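Local atomic coordinates of fructuronate-tagaturonate epimerase UxaE from Cohnella laeviribosi in complex with 1 glycerol (Cohnella laeviribosi, PDB entry 6IL9), a protein that catalyses the interconversion of fructuronate and tagaturonate by epimerisation, probably at the zinc site of its TIM barrel. Residues I94-R99 and V365-T370; S300-F305 and K339-S344; G312-G317 and K348-A353. All coordinates share one frame; numbering follows the deposited sequence.

Contact 1: residues I94-R99 and V365-T370; sequences IGLGDR and VKTAGT
Gly95 bonds to the two residues that flank Lys366 on the neighbouring strand. Its N donates to Val365 O over 2.7 Å, nearly straight at 173°, and its carbonyl is gripped twice by Thr367. Thr367 N lies 2.9 Å from Gly95 O but well above the carbonyl plane, whereas Thr367 OG1, also 2.9 Å from Gly95 O, comes in the plane and on a lone pair. The hydroxyl reaches it by standing between its own backbone N and carbonyl carbon (chi1 76°). Gly97 N donates to Thr367 O over 2.8 Å, completing a parallel ladder whose strand axes diverge by 10°. CA-H...O contacts from Ile94 to Val365 O and from Ala368 to Gly97 O reinforce it.

The backbones come closest at Gly97 and Ala368, where a CB on Gly97 would clash with Ala368 CB and Thr367 O. Leu96 and Thr367 lie side by side, CD2 3.9 Å from OG1. The extended Arg99 lays a guanidinium face on Gly369, whose CA sits 3.5 Å above its centre, and NE pairs with Glu127. A water accepts from Arg99 N and donates to Ala368 O.

Strands 93-96 and 363-367 are the first and last of the eight in the TIM barrel, which their pairing closes. Ile94, Leu96 and Val365 face helix 469-487, Leu96 also helix 104-111; Lys366 points to the other face, its NZ salt-bridged to Asp158, Asp160 and Glu269.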
ATOM      1  N   ILE A  94      -3.579   0.356  -8.354  1.00 14.06           N
ATOM      2  CA  ILE A  94      -3.496   1.263  -7.215  1.00 13.51           C
ATOM      3  C   ILE A  94      -3.346   0.426  -5.956  1.00 15.08           C
ATOM      4  O   ILE A  94      -4.074  -0.556  -5.767  1.00 15.90           O
ATOM      5  CB  ILE A  94      -4.708   2.210  -7.120  1.00 17.58           C
ATOM      6  CG1 ILE A  94      -4.541   3.104  -5.890  1.00 17.48           C
ATOM      7  CG2 ILE A  94      -6.037   1.436  -7.100  1.00 15.98           C
ATOM      8  CD1 ILE A  94      -5.361   4.384  -5.915  1.00 20.82           C
ATOM      9  N   GLY A  95      -2.383   0.799  -5.114  1.00 16.63           N
ATOM     10  CA  GLY A  95      -2.196   0.125  -3.842  1.00 15.14           C
ATOM     11  C   GLY A  95      -3.102   0.767  -2.815  1.00 15.81           C
ATOM     12  O   GLY A  95      -3.057   1.984  -2.615  1.00 15.09           O
ATOM     13  N   LEU A  96      -3.956  -0.027  -2.192  1.00 15.92           N
ATOM     14  CA  LEU A  96      -4.977   0.482  -1.283  1.00 16.93           C
ATOM     15  C   LEU A  96      -4.709  -0.103   0.105  1.00 15.86           C
ATOM     16  O   LEU A  96      -5.445  -0.974   0.592  1.00 17.90           O
ATOM     17  CB  LEU A  96      -6.377   0.141  -1.825  1.00 17.33           C
ATOM     18  CG  LEU A  96      -6.712   0.918  -3.115  1.00 17.16           C
ATOM     19  CD1 LEU A  96      -7.926   0.334  -3.852  1.00 19.21           C
ATOM     20  CD2 LEU A  96      -6.898   2.428  -2.837  1.00 19.83           C
ATOM     21  N   GLY A  97      -3.647   0.392   0.737  1.00 15.85           N
ATOM     22  CA  GLY A  97      -3.257  -0.108   2.044  1.00 15.91           C
ATOM     23  C   GLY A  97      -4.287   0.218   3.113  1.00 16.45           C
ATOM     24  O   GLY A  97      -4.883   1.298   3.133  1.00 17.96           O
ATOM     25  N   ASP A  98      -4.471  -0.725   4.023  1.00 15.58           N
ATOM     26  CA  ASP A  98      -5.510  -0.632   5.045  1.00 16.35           C
ATOM     27  C   ASP A  98      -4.890  -1.049   6.375  1.00 19.24           C
ATOM     28  O   ASP A  98      -4.709  -2.242   6.637  1.00 19.63           O
ATOM     29  CB  ASP A  98      -6.695  -1.508   4.669  1.00 17.16           C
ATOM     30  CG  ASP A  98      -7.832  -1.407   5.659  1.00 18.92           C
ATOM     31  OD1 ASP A  98      -7.752  -0.588   6.610  1.00 20.37           O
ATOM     32  OD2 ASP A  98      -8.805  -2.162   5.484  1.00 19.93           O
ATOM     33  N   ARG A  99      -4.578  -0.056   7.207  1.00 15.07           N
ATOM     34  CA  ARG A  99      -3.980  -0.258   8.520  1.00 18.28           C
ATOM     35  C   ARG A  99      -4.971  -0.794   9.533  1.00 19.93           C
ATOM     36  O   ARG A  99      -4.552  -1.243  10.605  1.00 18.07           O
ATOM     37  CB  ARG A  99      -3.405   1.062   9.041  1.00 17.74           C
ATOM     38  CG  ARG A  99      -2.274   1.571   8.207  1.00 15.84           C
ATOM     39  CD  ARG A  99      -1.912   2.999   8.542  1.00 16.83           C
ATOM     40  NE  ARG A  99      -0.626   3.343   7.942  1.00 16.94           N
ATOM     41  CZ  ARG A  99      -0.028   4.516   8.091  1.00 17.44           C
ATOM     42  NH1 ARG A  99      -0.612   5.475   8.800  1.00 18.73           N
ATOM     43  NH2 ARG A  99       1.149   4.728   7.517  1.00 19.48           N
ATOM     44  N   VAL A 365       0.414   3.372  -8.154  1.00 15.61           N
ATOM     45  CA  VAL A 365       0.427   4.389  -7.106  1.00 15.16           C
ATOM     46  C   VAL A 365       0.058   3.706  -5.798  1.00 14.64           C
ATOM     47  O   VAL A 365      -0.916   2.949  -5.757  1.00 14.46           O
ATOM     48  CB  VAL A 365      -0.551   5.535  -7.417  1.00 16.75           C
ATOM     49  CG1 VAL A 365      -0.657   6.486  -6.227  1.00 16.58           C
ATOM     50  CG2 VAL A 365      -0.111   6.289  -8.675  1.00 19.36           C
ATOM     51  N   LYS A 366       0.824   3.971  -4.733  1.00 15.01           N
ATOM     52  CA  LYS A 366       0.555   3.358  -3.432  1.00 14.58           C
ATOM     53  C   LYS A 366      -0.025   4.367  -2.452  1.00 15.67           C
ATOM     54  O   LYS A 366       0.429   5.515  -2.381  1.00 16.71           O
ATOM     55  CB  LYS A 366       1.821   2.749  -2.816  1.00 18.27           C
ATOM     56  CG  LYS A 366       2.350   1.569  -3.575  1.00 18.28           C
ATOM     57  CD  LYS A 366       3.203   0.671  -2.679  1.00 17.04           C
ATOM     58  CE  LYS A 366       3.887  -0.369  -3.548  1.00 18.90           C
ATOM     59  NZ  LYS A 366       4.687  -1.325  -2.736  1.00 20.32           N
ATOM     60  N   THR A 367      -1.047   3.929  -1.719  1.00 14.34           N
ATOM     61  CA  THR A 367      -1.626   4.646  -0.589  1.00 15.72           C
ATOM     62  C   THR A 367      -1.742   3.695   0.593  1.00 16.04           C
ATOM     63  O   THR A 367      -1.767   2.465   0.435  1.00 15.65           O
ATOM     64  CB  THR A 367      -3.031   5.209  -0.890  1.00 16.67           C
ATOM     65  OG1 THR A 367      -3.991   4.141  -0.864  1.00 18.24           O
ATOM     66  CG2 THR A 367      -3.072   5.907  -2.241  1.00 16.22           C
ATOM     67  N   ALA A 368      -1.831   4.279   1.791  1.00 16.79           N
ATOM     68  CA  ALA A 368      -2.162   3.498   2.981  1.00 16.79           C
ATOM     69  C   ALA A 368      -2.685   4.414   4.082  1.00 16.59           C
ATOM     70  O   ALA A 368      -3.863   4.342   4.448  1.00 16.83           O
ATOM     71  CB  ALA A 368      -0.945   2.700   3.462  1.00 19.14           C
ATOM     72  N   GLY A 369      -1.829   5.304   4.588  1.00 14.64           N
ATOM     73  CA  GLY A 369      -2.212   6.121   5.729  1.00 14.86           C
ATOM     74  C   GLY A 369      -3.371   7.065   5.468  1.00 16.53           C
ATOM     75  O   GLY A 369      -4.099   7.430   6.398  1.00 16.30           O
ATOM     76  N   THR A 370      -3.564   7.481   4.212  1.00 16.15           N
ATOM     77  CA  THR A 370      -4.679   8.378   3.921  1.00 16.76           C
ATOM     78  C   THR A 370      -6.014   7.711   4.216  1.00 18.67           C
ATOM     79  O   THR A 370      -6.992   8.389   4.538  1.00 18.55           O
ATOM     80  CB  THR A 370      -4.632   8.851   2.467  1.00 19.59           C
ATOM     81  OG1 THR A 370      -5.288  10.121   2.348  1.00 17.97           O
ATOM     82  CG2 THR A 370      -5.301   7.841   1.517  1.00 18.69           C
TER
HETATM   83  O   HOH W   1      -5.018   2.712   6.468  1.00 17.33           O

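Contact 2: residues S300-F305 and K339-S344; sequences SMAPRF and KLSIHS. With ZN (zinc ion), chain C.
Ala302 and His343 meet just beyond the paired part of the two strands, the methyl CB of Ala302 lying 3.5 Å from His343 CD2 and obliquely to the imidazole. Ser341 OG lies at the edge of that ring, in its plane. Both neighbours adjoin the imidazole as its ND1 reaches the zinc ion at 2.3 Å, and NE2 bonds to Glu269. The same glutamate takes the hydroxyls of Ser300 and Ser341, Ser300 CB standing 4.0 Å from Ser341 CB, so it ties both strands to the metal ligand from a second shell.

On the other side of strand 339-342, Phe305 and Ile342 cross at about a right angle. Ile342 turns CD1 back (chi2 -65°) to within 3.5 Å of Phe305 CE2. Earlier along the strands, Met301 N donates to Lys339 O over 3.0 Å and Ser341 N to Met301 O over 2.9 Å. Ser341 O is buried without a polar partner.

The strands, joined through helix 319-336, form a parallel beta-alpha-beta unit of the TIM barrel. His343 follows its second strand and shares the zinc with His161, Asp273 and a water, a placement consistent with the active sites that TIM barrels carry at their strands' C-terminal ends.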
ATOM      1  N   SER A 300       7.570  -3.168 -11.526  1.00 13.77           N
ATOM      2  CA  SER A 300       7.606  -1.724 -11.353  1.00 15.78           C
ATOM      3  C   SER A 300       8.902  -1.318 -10.673  1.00 16.72           C
ATOM      4  O   SER A 300       9.577  -2.131 -10.032  1.00 15.13           O
ATOM      5  CB  SER A 300       6.395  -1.237 -10.545  1.00 15.34           C
ATOM      6  OG  SER A 300       6.463  -1.763  -9.233  1.00 19.19           O
ATOM      7  N   MET A 301       9.246  -0.045 -10.848  1.00 16.29           N
ATOM      8  CA  MET A 301      10.392   0.586 -10.209  1.00 16.75           C
ATOM      9  C   MET A 301       9.888   1.813  -9.475  1.00 17.38           C
ATOM     10  O   MET A 301       9.159   2.621 -10.056  1.00 16.43           O
ATOM     11  CB  MET A 301      11.442   0.993 -11.244  1.00 20.03           C
ATOM     12  CG  MET A 301      12.658   1.677 -10.665  1.00 27.04           C
ATOM     13  SD  MET A 301      13.963   0.469 -10.366  1.00 31.39           S
ATOM     14  CE  MET A 301      14.129  -0.229 -12.061  1.00 10.76           C
ATOM     15  N   ALA A 302      10.261   1.946  -8.206  1.00 20.44           N
ATOM     16  CA  ALA A 302       9.844   3.102  -7.416  1.00 22.67           C
ATOM     17  C   ALA A 302      11.070   3.952  -7.143  1.00 25.06           C
ATOM     18  O   ALA A 302      11.810   3.680  -6.189  1.00 24.43           O
ATOM     19  CB  ALA A 302       9.189   2.671  -6.100  1.00 21.87           C
ATOM     20  N   PRO A 303      11.357   4.957  -7.961  1.00 21.76           N
ATOM     21  CA  PRO A 303      12.503   5.822  -7.685  1.00 24.31           C
ATOM     22  C   PRO A 303      12.155   6.836  -6.605  1.00 24.28           C
ATOM     23  O   PRO A 303      11.009   6.972  -6.186  1.00 23.27           O
ATOM     24  CB  PRO A 303      12.773   6.501  -9.026  1.00 26.31           C
ATOM     25  CG  PRO A 303      11.426   6.534  -9.690  1.00 26.61           C
ATOM     26  CD  PRO A 303      10.659   5.342  -9.204  1.00 23.11           C
ATOM     27  N   ARG A 304      13.189   7.510  -6.116  1.00 28.52           N
ATOM     28  CA  ARG A 304      12.995   8.701  -5.298  1.00 27.20           C
ATOM     29  C   ARG A 304      13.003   9.892  -6.246  1.00 23.68           C
ATOM     30  O   ARG A 304      14.024  10.194  -6.872  1.00 25.90           O
ATOM     31  CB  ARG A 304      14.068   8.852  -4.227  1.00 31.16           C
ATOM     32  CG  ARG A 304      14.086  10.282  -3.681  1.00 31.59           C
ATOM     33  CD  ARG A 304      14.259  10.337  -2.192  1.00 39.53           C
ATOM     34  NE  ARG A 304      14.697  11.662  -1.767  1.00 40.40           N
ATOM     35  CZ  ARG A 304      13.893  12.560  -1.216  1.00 41.36           C
ATOM     36  NH1 ARG A 304      12.613  12.265  -1.028  1.00 41.37           N
ATOM     37  NH2 ARG A 304      14.359  13.749  -0.856  1.00 41.30           N
ATOM     38  N   PHE A 305      11.854  10.541  -6.385  1.00 24.78           N
ATOM     39  CA  PHE A 305      11.736  11.671  -7.288  1.00 23.32           C
ATOM     40  C   PHE A 305      12.339  12.935  -6.681  1.00 23.37           C
ATOM     41  O   PHE A 305      12.416  13.097  -5.458  1.00 20.27           O
ATOM     42  CB  PHE A 305      10.265  11.921  -7.644  1.00 20.24           C
ATOM     43  CG  PHE A 305       9.602  10.770  -8.362  1.00 19.01           C
ATOM     44  CD1 PHE A 305       9.877  10.517  -9.685  1.00 23.97           C
ATOM     45  CD2 PHE A 305       8.673   9.972  -7.708  1.00 24.35           C
ATOM     46  CE1 PHE A 305       9.269   9.482 -10.348  1.00 19.65           C
ATOM     47  CE2 PHE A 305       8.054   8.919  -8.366  1.00 24.05           C
ATOM     48  CZ  PHE A 305       8.359   8.669  -9.685  1.00 22.47           C
ATOM     49  N   LYS A 339       6.620  -0.596 -15.051  1.00 14.00           N
ATOM     50  CA  LYS A 339       5.876   0.626 -14.759  1.00 14.91           C
ATOM     51  C   LYS A 339       6.589   1.447 -13.695  1.00 14.92           C
ATOM     52  O   LYS A 339       7.258   0.900 -12.819  1.00 15.85           O
ATOM     53  CB  LYS A 339       4.465   0.311 -14.243  1.00 15.51           C
ATOM     54  CG  LYS A 339       3.709  -0.733 -15.032  1.00 19.48           C
ATOM     55  CD  LYS A 339       2.249  -0.747 -14.623  1.00 19.10           C
ATOM     56  CE  LYS A 339       2.047  -1.163 -13.181  1.00 16.34           C
ATOM     57  NZ  LYS A 339       0.582  -1.416 -12.897  1.00 19.59           N
ATOM     58  N   LEU A 340       6.384   2.763 -13.737  1.00 14.02           N
ATOM     59  CA  LEU A 340       6.769   3.598 -12.605  1.00 13.43           C
ATOM     60  C   LEU A 340       5.822   3.376 -11.439  1.00 15.43           C
ATOM     61  O   LEU A 340       4.603   3.253 -11.618  1.00 15.19           O
ATOM     62  CB  LEU A 340       6.745   5.074 -12.994  1.00 15.57           C
ATOM     63  CG  LEU A 340       7.791   5.550 -13.986  1.00 16.53           C
ATOM     64  CD1 LEU A 340       7.617   7.063 -14.166  1.00 16.01           C
ATOM     65  CD2 LEU A 340       9.184   5.210 -13.499  1.00 17.91           C
ATOM     66  N   SER A 341       6.389   3.339 -10.236  1.00 13.77           N
ATOM     67  CA  SER A 341       5.627   3.197  -9.000  1.00 16.59           C
ATOM     68  C   SER A 341       5.807   4.444  -8.149  1.00 16.93           C
ATOM     69  O   SER A 341       6.939   4.882  -7.915  1.00 18.70           O
ATOM     70  CB  SER A 341       6.087   1.962  -8.230  1.00 18.11           C
ATOM     71  OG  SER A 341       5.277   1.783  -7.086  1.00 18.80           O
ATOM     72  N   ILE A 342       4.695   5.005  -7.682  1.00 15.65           N
ATOM     73  CA  ILE A 342       4.688   6.223  -6.873  1.00 17.91           C
ATOM     74  C   ILE A 342       4.388   5.830  -5.435  1.00 15.76           C
ATOM     75  O   ILE A 342       3.245   5.493  -5.110  1.00 16.91           O
ATOM     76  CB  ILE A 342       3.647   7.237  -7.374  1.00 16.03           C
ATOM     77  CG1 ILE A 342       3.650   7.353  -8.904  1.00 18.82           C
ATOM     78  CG2 ILE A 342       3.854   8.590  -6.688  1.00 17.83           C
ATOM     79  CD1 ILE A 342       4.920   7.899  -9.484  1.00 20.95           C
ATOM     80  N   HIS A 343       5.395   5.895  -4.567  1.00 16.36           N
ATOM     81  CA  HIS A 343       5.178   5.661  -3.146  1.00 17.63           C
ATOM     82  C   HIS A 343       4.814   6.958  -2.432  1.00 17.02           C
ATOM     83  O   HIS A 343       4.995   8.058  -2.963  1.00 17.78           O
ATOM     84  CB  HIS A 343       6.411   5.017  -2.524  1.00 21.15           C
ATOM     85  CG  HIS A 343       6.572   3.581  -2.913  1.00 22.28           C
ATOM     86  ND1 HIS A 343       6.989   2.604  -2.036  1.00 31.12           N
ATOM     87  CD2 HIS A 343       6.319   2.945  -4.078  1.00 18.95           C
ATOM     88  CE1 HIS A 343       7.029   1.438  -2.652  1.00 28.77           C
ATOM     89  NE2 HIS A 343       6.633   1.620  -3.896  1.00 25.17           N
ATOM     90  N   SER A 344       4.277   6.818  -1.212  1.00 15.65           N
ATOM     91  CA  SER A 344       3.703   7.965  -0.492  1.00 13.58           C
ATOM     92  C   SER A 344       2.788   8.762  -1.417  1.00 16.38           C
ATOM     93  O   SER A 344       2.797   9.997  -1.426  1.00 16.68           O
ATOM     94  CB  SER A 344       4.793   8.866   0.089  1.00 16.73           C
ATOM     95  OG  SER A 344       5.675   8.118   0.899  1.00 18.27           O
TER
HETATM   96 ZN    ZN C 502       8.066   3.351  -0.199  0.53 28.02          ZN
HETATM   97  O   HOH W   2       6.780   4.622   1.223  1.00 21.91           O

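Contact 3: residues G312-G317 and K348-A353; sequences GIDYIG and KFSVFA
The carboxylate of Asp314 meets Ser350 near the N-terminal end of helix 349-358 and takes both of its donors. Ser350 N donates to the syn lone pair of Asp314 OD1 over 3.1 Å and makes a weak second bond to OD2. Ser350 OG adds a bond of 2.7 Å to Asp314 OD2, approaching from above the carboxylate plane. OD1 is also held from its own segment: Tyr315 N donates to Asp314 OD1 over 2.7 Å, on the anti side and out of the plane. Three donors thus fix the rotation of the carboxylate, and the nearby helix end would probably stabilise its negative charge. Were an alanine to stand here, Ser350 N, Ser350 OG and Tyr315 N would probably all lose this acceptor, and the loop would be held less firmly to the helix.

Beside this group, Lys348 folds toward the loop. Bends at chi2 (-67°) and chi4 (-57°) carry Lys348 NZ to Ile313 O, 2.8 Å away and nearly in line with the C=O bond, while its CD passes 3.7 Å from Tyr315 N. The ammonium lies well apart from Asp314; it is surrounded instead by carbonyls, for Gln310 O, Ser344 O and the main-chain O of the phosphoserine at position 346 accept from it too. An apolar contact continues the interface where Tyr315 and Val351 cross at about a right angle, Tyr315 CB 3.9 Å from Val351 CG1.

Farther out, Tyr315 OH bonds to Ile306 O, and helix 319-336 meets both Tyr315 and Val351 through Phe322. Ile313 packs on helix 432-440, and Phe349 on helix 469-487, where His483 meets its ring edge-to-face. The loop between strand 300-302 and helix 319-336 is thereby fastened to the helix following strand 339-342.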
ATOM      1  N   GLY A 312       0.817  12.440   3.937  1.00 14.97           N
ATOM      2  CA  GLY A 312      -0.346  13.213   4.338  1.00 15.69           C
ATOM      3  C   GLY A 312      -0.579  14.483   3.557  1.00 15.56           C
ATOM      4  O   GLY A 312      -1.670  15.073   3.656  1.00 16.80           O
ATOM      5  N   ILE A 313       0.400  14.921   2.774  1.00 15.59           N
ATOM      6  CA  ILE A 313       0.372  16.235   2.162  1.00 14.84           C
ATOM      7  C   ILE A 313       0.679  16.104   0.675  1.00 13.41           C
ATOM      8  O   ILE A 313       1.086  15.050   0.193  1.00 14.80           O
ATOM      9  CB  ILE A 313       1.377  17.177   2.840  1.00 13.69           C
ATOM     10  CG1 ILE A 313       2.795  16.609   2.715  1.00 13.44           C
ATOM     11  CG2 ILE A 313       0.985  17.374   4.309  1.00 13.57           C
ATOM     12  CD1 ILE A 313       3.875  17.694   2.997  1.00 14.85           C
ATOM     13  N   ASP A 314       0.508  17.212  -0.042  1.00 13.35           N
ATOM     14  CA  ASP A 314       0.865  17.282  -1.455  1.00 14.72           C
ATOM     15  C   ASP A 314       2.378  17.462  -1.627  1.00 16.01           C
ATOM     16  O   ASP A 314       3.133  17.629  -0.664  1.00 14.81           O
ATOM     17  CB  ASP A 314       0.103  18.436  -2.125  1.00 13.43           C
ATOM     18  CG  ASP A 314      -0.139  18.222  -3.616  1.00 17.18           C
ATOM     19  OD1 ASP A 314       0.501  17.363  -4.237  1.00 15.17           O
ATOM     20  OD2 ASP A 314      -0.983  18.946  -4.180  1.00 18.90           O
ATOM     21  N   TYR A 315       2.807  17.417  -2.888  1.00 13.61           N
ATOM     22  CA  TYR A 315       4.216  17.509  -3.270  1.00 14.05           C
ATOM     23  C   TYR A 315       4.909  18.748  -2.703  1.00 16.03           C
ATOM     24  O   TYR A 315       4.323  19.830  -2.627  1.00 14.86           O
ATOM     25  CB  TYR A 315       4.297  17.532  -4.800  1.00 14.39           C
ATOM     26  CG  TYR A 315       5.697  17.624  -5.369  1.00 13.55           C
ATOM     27  CD1 TYR A 315       6.578  16.547  -5.285  1.00 14.78           C
ATOM     28  CD2 TYR A 315       6.121  18.773  -6.034  1.00 13.48           C
ATOM     29  CE1 TYR A 315       7.848  16.620  -5.822  1.00 13.03           C
ATOM     30  CE2 TYR A 315       7.386  18.855  -6.577  1.00 14.35           C
ATOM     31  CZ  TYR A 315       8.255  17.769  -6.469  1.00 13.97           C
ATOM     32  OH  TYR A 315       9.530  17.834  -7.012  1.00 16.84           O
ATOM     33  N   ILE A 316       6.176  18.583  -2.313  1.00 13.27           N
ATOM     34  CA  ILE A 316       7.060  19.693  -1.946  1.00 13.78           C
ATOM     35  C   ILE A 316       8.135  19.808  -3.016  1.00 15.65           C
ATOM     36  O   ILE A 316       8.870  18.847  -3.269  1.00 15.39           O
ATOM     37  CB  ILE A 316       7.714  19.489  -0.567  1.00 15.00           C
ATOM     38  CG1 ILE A 316       6.679  19.527   0.559  1.00 14.38           C
ATOM     39  CG2 ILE A 316       8.742  20.583  -0.304  1.00 16.72           C
ATOM     40  CD1 ILE A 316       7.212  19.004   1.884  1.00 15.38           C
ATOM     41  N   GLY A 317       8.255  20.987  -3.625  1.00 13.86           N
ATOM     42  CA  GLY A 317       9.330  21.203  -4.568  1.00 15.33           C
ATOM     43  C   GLY A 317       8.850  21.989  -5.770  1.00 17.54           C
ATOM     44  O   GLY A 317       7.829  22.668  -5.724  1.00 15.81           O
ATOM     45  N   LYS A 348      -1.127  13.466  -3.166  1.00 12.56           N
ATOM     46  CA  LYS A 348      -0.184  14.147  -4.057  1.00 13.07           C
ATOM     47  C   LYS A 348      -0.917  14.655  -5.300  1.00 14.06           C
ATOM     48  O   LYS A 348      -0.585  14.320  -6.431  1.00 15.21           O
ATOM     49  CB  LYS A 348       0.951  13.206  -4.440  1.00 14.71           C
ATOM     50  CG  LYS A 348       1.718  12.637  -3.247  1.00 12.79           C
ATOM     51  CD  LYS A 348       2.497  13.728  -2.520  1.00 11.97           C
ATOM     52  CE  LYS A 348       3.184  13.186  -1.257  1.00 13.97           C
ATOM     53  NZ  LYS A 348       2.205  12.556  -0.294  1.00 13.55           N
ATOM     54  N   PHE A 349      -1.954  15.464  -5.063  1.00 15.10           N
ATOM     55  CA  PHE A 349      -2.862  15.823  -6.148  1.00 16.70           C
ATOM     56  C   PHE A 349      -2.148  16.595  -7.247  1.00 14.80           C
ATOM     57  O   PHE A 349      -2.510  16.470  -8.426  1.00 16.29           O
ATOM     58  CB  PHE A 349      -4.046  16.616  -5.591  1.00 14.89           C
ATOM     59  CG  PHE A 349      -4.856  15.846  -4.579  1.00 19.34           C
ATOM     60  CD1 PHE A 349      -5.470  14.652  -4.932  1.00 17.67           C
ATOM     61  CD2 PHE A 349      -4.984  16.302  -3.272  1.00 18.76           C
ATOM     62  CE1 PHE A 349      -6.205  13.926  -3.989  1.00 18.09           C
ATOM     63  CE2 PHE A 349      -5.715  15.587  -2.333  1.00 20.52           C
ATOM     64  CZ  PHE A 349      -6.326  14.398  -2.698  1.00 17.77           C
ATOM     65  N   SER A 350      -1.102  17.343  -6.889  1.00 14.43           N
ATOM     66  CA  SER A 350      -0.369  18.155  -7.855  1.00 15.38           C
ATOM     67  C   SER A 350       0.407  17.339  -8.883  1.00 16.52           C
ATOM     68  O   SER A 350       0.808  17.899  -9.913  1.00 17.35           O
ATOM     69  CB  SER A 350       0.608  19.070  -7.108  1.00 15.81           C
ATOM     70  OG  SER A 350      -0.111  20.089  -6.458  1.00 25.69           O
ATOM     71  N   VAL A 351       0.661  16.053  -8.631  1.00 14.77           N
ATOM     72  CA  VAL A 351       1.454  15.243  -9.556  1.00 14.77           C
ATOM     73  C   VAL A 351       0.619  14.250 -10.356  1.00 14.73           C
ATOM     74  O   VAL A 351       1.142  13.669 -11.321  1.00 14.79           O
ATOM     75  CB  VAL A 351       2.590  14.490  -8.832  1.00 17.53           C
ATOM     76  CG1 VAL A 351       3.340  15.416  -7.895  1.00 18.49           C
ATOM     77  CG2 VAL A 351       2.046  13.273  -8.093  1.00 17.26           C
ATOM     78  N   PHE A 352      -0.645  14.035  -9.995  1.00 14.52           N
ATOM     79  CA  PHE A 352      -1.381  12.895 -10.533  1.00 14.72           C
ATOM     80  C   PHE A 352      -1.635  13.026 -12.026  1.00 16.19           C
ATOM     81  O   PHE A 352      -1.479  12.049 -12.767  1.00 15.34           O
ATOM     82  CB  PHE A 352      -2.696  12.729  -9.795  1.00 15.36           C
ATOM     83  CG  PHE A 352      -2.546  12.177  -8.412  1.00 14.62           C
ATOM     84  CD1 PHE A 352      -1.430  11.440  -8.053  1.00 14.92           C
ATOM     85  CD2 PHE A 352      -3.531  12.391  -7.474  1.00 14.08           C
ATOM     86  CE1 PHE A 352      -1.304  10.931  -6.771  1.00 16.57           C
ATOM     87  CE2 PHE A 352      -3.412  11.886  -6.189  1.00 15.39           C
ATOM     88  CZ  PHE A 352      -2.312  11.161  -5.835  1.00 14.39           C
ATOM     89  N   ALA A 353      -2.050  14.206 -12.498  1.00 15.03           N
ATOM     90  CA  ALA A 353      -2.305  14.331 -13.928  1.00 16.27           C
ATOM     91  C   ALA A 353      -1.023  14.125 -14.725  1.00 16.26           C
ATOM     92  O   ALA A 353      -1.033  13.485 -15.790  1.00 16.51           O
ATOM     93  CB  ALA A 353      -2.926  15.694 -14.240  1.00 17.28           C
TER

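Overall arrangement
Contacts 1 and 2 are buried pairings of parallel strands in one closed barrel, and they adjoin: strand 363-367 of contact 1 neighbours strand 339-342 of contact 2, with Lys366 N probably bonded to Ile342 O and Lys366 CE packed against His343 NE2. Contact 3, about 14 to 15 Å from either between centres, is only partly buried and lies farther from the centre of the chain. Backbone bonds dominate the first two, supplemented by a threonine hydroxyl in one and by the surroundings of a metal ligand in the other; contact 3 relies on side-chain bonds between a loop and a helix. Contacts 2 and 3 interleave along the chain, both nested within the span closed by contact 1.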